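Local coordinates for natterin-like protein (Lethenteron camtschaticum, PDB 6IUL) that probably binds cell-surface glycans through a jacalin-like lectin domain and kills target cells as a pore-forming cytotoxin of the aerolysin/epsilon-toxin type, at residues Phe94-Ser97 and Arg98-Phe102. Residues are numbered along the deposited sequence; the frame is centred on the assembly and turned at random.
Sequences FITS and RSREF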
ATOM      1  N   PHE A  94     -30.308  -0.479  17.881  1.00 23.57           N
ATOM      2  CA  PHE A  94     -29.628  -0.425  16.596  1.00 25.93           C
ATOM      3  C   PHE A  94     -28.930  -1.702  16.261  1.00 25.00           C
ATOM      4  O   PHE A  94     -28.644  -2.490  17.125  1.00 24.24           O
ATOM      5  CB  PHE A  94     -28.671   0.783  16.493  1.00 25.13           C
ATOM      6  CG  PHE A  94     -27.563   0.795  17.531  1.00 25.05           C
ATOM      7  CD1 PHE A  94     -26.433   0.020  17.340  1.00 27.02           C
ATOM      8  CD2 PHE A  94     -27.591   1.672  18.593  1.00 23.46           C
ATOM      9  CE1 PHE A  94     -25.347   0.075  18.230  1.00 25.85           C
ATOM     10  CE2 PHE A  94     -26.532   1.725  19.512  1.00 25.29           C
ATOM     11  CZ  PHE A  94     -25.396   0.914  19.339  1.00 24.29           C
ATOM     12  N   ILE A  95     -28.685  -1.875  14.966  1.00 26.34           N
ATOM     13  CA  ILE A  95     -27.933  -2.988  14.455  1.00 28.83           C
ATOM     14  C   ILE A  95     -26.808  -2.413  13.614  1.00 26.23           C
ATOM     15  O   ILE A  95     -27.035  -1.498  12.801  1.00 27.59           O
ATOM     16  CB  ILE A  95     -28.828  -3.914  13.593  1.00 33.51           C
ATOM     17  CG1 ILE A  95     -29.961  -4.496  14.446  1.00 35.88           C
ATOM     18  CG2 ILE A  95     -27.980  -5.099  13.074  1.00 35.10           C
ATOM     19  CD1 ILE A  95     -31.058  -5.154  13.653  1.00 40.46           C
ATOM     20  N   THR A  96     -25.610  -2.933  13.793  1.00 24.91           N
ATOM     21  CA  THR A  96     -24.453  -2.404  13.081  1.00 27.82           C
ATOM     22  C   THR A  96     -24.185  -3.097  11.768  1.00 28.86           C
ATOM     23  O   THR A  96     -24.834  -4.107  11.422  1.00 26.04           O
ATOM     24  CB  THR A  96     -23.179  -2.481  13.905  1.00 28.05           C
ATOM     25  OG1 THR A  96     -22.731  -3.838  13.949  1.00 29.74           O
ATOM     26  CG2 THR A  96     -23.464  -1.966  15.336  1.00 31.19           C
ATOM     27  N   SER A  97     -23.212  -2.538  11.040  1.00 29.57           N
ATOM     28  CA  SER A  97     -22.771  -3.081   9.761  1.00 30.37           C
ATOM     29  C   SER A  97     -22.157  -4.458   9.912  1.00 33.99           C
ATOM     30  O   SER A  97     -22.063  -5.175   8.923  1.00 34.84           O
ATOM     31  CB  SER A  97     -21.749  -2.120   9.103  1.00 30.76           C
ATOM     32  OG  SER A  97     -20.677  -1.894   9.971  1.00 29.42           O
ATOM     33  N   ARG A  98     -21.736  -4.825  11.134  1.00 33.55           N
ATOM     34  CA  ARG A  98     -21.227  -6.168  11.414  1.00 33.21           C
ATOM     35  C   ARG A  98     -22.272  -7.011  12.113  1.00 33.39           C
ATOM     36  O   ARG A  98     -21.949  -7.930  12.816  1.00 33.80           O
ATOM     37  CB  ARG A  98     -19.999  -6.097  12.285  1.00 37.04           C
ATOM     38  CG  ARG A  98     -19.008  -5.043  11.864  1.00 39.76           C
ATOM     39  CD  ARG A  98     -17.683  -5.643  11.566  1.00 41.82           C
ATOM     40  NE  ARG A  98     -16.861  -4.649  10.864  1.00 47.24           N
ATOM     41  CZ  ARG A  98     -15.818  -4.004  11.364  1.00 44.36           C
ATOM     42  NH1 ARG A  98     -15.393  -4.221  12.594  1.00 50.03           N
ATOM     43  NH2 ARG A  98     -15.168  -3.177  10.593  1.00 44.79           N
ATOM     44  N   SER A  99     -23.535  -6.672  11.920  1.00 35.61           N
ATOM     45  CA  SER A  99     -24.653  -7.419  12.500  1.00 39.56           C
ATOM     46  C   SER A  99     -24.680  -7.518  14.023  1.00 36.68           C
ATOM     47  O   SER A  99     -25.441  -8.299  14.551  1.00 38.33           O
ATOM     48  CB  SER A  99     -24.772  -8.821  11.841  1.00 41.04           C
ATOM     49  OG  SER A  99     -24.805  -8.668  10.426  1.00 41.74           O
ATOM     50  N   ARG A 100     -23.898  -6.715  14.733  1.00 37.33           N
ATOM     51  CA  ARG A 100     -24.037  -6.661  16.192  1.00 34.46           C
ATOM     52  C   ARG A 100     -25.209  -5.758  16.586  1.00 32.65           C
ATOM     53  O   ARG A 100     -25.496  -4.737  15.931  1.00 31.56           O
ATOM     54  CB  ARG A 100     -22.773  -6.167  16.829  1.00 36.85           C
ATOM     55  CG  ARG A 100     -21.559  -7.054  16.559  1.00 38.96           C
ATOM     56  CD  ARG A 100     -20.298  -6.321  16.916  1.00 39.94           C
ATOM     57  NE  ARG A 100     -20.237  -6.057  18.323  1.00 49.79           N
ATOM     58  CZ  ARG A 100     -19.616  -5.029  18.905  1.00 49.07           C
ATOM     59  NH1 ARG A 100     -19.040  -4.068  18.207  1.00 41.31           N
ATOM     60  NH2 ARG A 100     -19.630  -4.950  20.228  1.00 57.66           N
ATOM     61  N   GLU A 101     -25.871  -6.124  17.665  1.00 31.83           N
ATOM     62  CA  GLU A 101     -27.126  -5.509  18.049  1.00 34.26           C
ATOM     63  C   GLU A 101     -27.040  -4.892  19.448  1.00 34.64           C
ATOM     64  O   GLU A 101     -26.383  -5.430  20.343  1.00 35.13           O
ATOM     65  CB  GLU A 101     -28.241  -6.527  18.007  1.00 37.56           C
ATOM     66  CG  GLU A 101     -29.623  -5.914  18.268  1.00 48.70           C
ATOM     67  CD  GLU A 101     -30.807  -6.932  18.289  1.00 56.19           C
ATOM     68  OE1 GLU A 101     -31.610  -6.896  19.276  1.00 54.18           O
ATOM     69  OE2 GLU A 101     -30.976  -7.722  17.304  1.00 57.97           O
ATOM     70  N   PHE A 102     -27.669  -3.726  19.619  1.00 29.23           N
ATOM     71  CA  PHE A 102     -27.759  -3.102  20.924  1.00 27.71           C
ATOM     72  C   PHE A 102     -29.202  -2.685  21.165  1.00 27.38           C
ATOM     73  O   PHE A 102     -29.811  -2.041  20.279  1.00 25.95           O
ATOM     74  CB  PHE A 102     -26.849  -1.863  21.024  1.00 27.58           C
ATOM     75  CG  PHE A 102     -26.959  -1.157  22.356  1.00 29.19           C
ATOM     76  CD1 PHE A 102     -26.374  -1.715  23.528  1.00 29.50           C
ATOM     77  CD2 PHE A 102     -27.692  -0.001  22.471  1.00 27.86           C
ATOM     78  CE1 PHE A 102     -26.475  -1.068  24.741  1.00 28.23           C
ATOM     79  CE2 PHE A 102     -27.837   0.640  23.704  1.00 28.52           C
ATOM     80  CZ  PHE A 102     -27.226   0.131  24.824  1.00 29.27           C
TER
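The hydroxyl of Thr96 gathers the turn around itself: OG1 accepts hydrogen bonds from the backbone N of Arg98 (3.1 Å) and of Arg100 (3.2 Å), both bent. A chi1 of 74° sets OG1 between the backbone N and carbonyl carbon, facing the two amides, and Glu73 OE2 is a third partner. The type I turn from Thr96 to Ser99 is closed by Ser99 N, reaching Thr96 O at 2.9 Å from above the carbonyl plane, while Thr96 N donates to Arg100 O at 2.8 Å, in that carbonyl's plane. Phe94 and Phe102 exchange two backbone bonds as a hydrogen-bonded antiparallel pair. Their rings meet obliquely, planes at 33°; Phe102 CB lies over one face of the Phe94 ring as a CH-pi contact, 3.8 Å from the centroid. This aromatic pair faces Leu33 and Phe67 of the opposing sheet, whereas on the other face Ile95 CG1 rests against Glu101 CG. Arg98 and Arg100 form salt bridges with Glu70 and Glu73, respectively, tying the turn to the loop before strand 75-82. Strands 89-96 and 101-105 make a 3:5 hairpin, a type I turn with a G1 bulge at Ser99, edging a four-stranded sheet of the jacalin-like beta-prism.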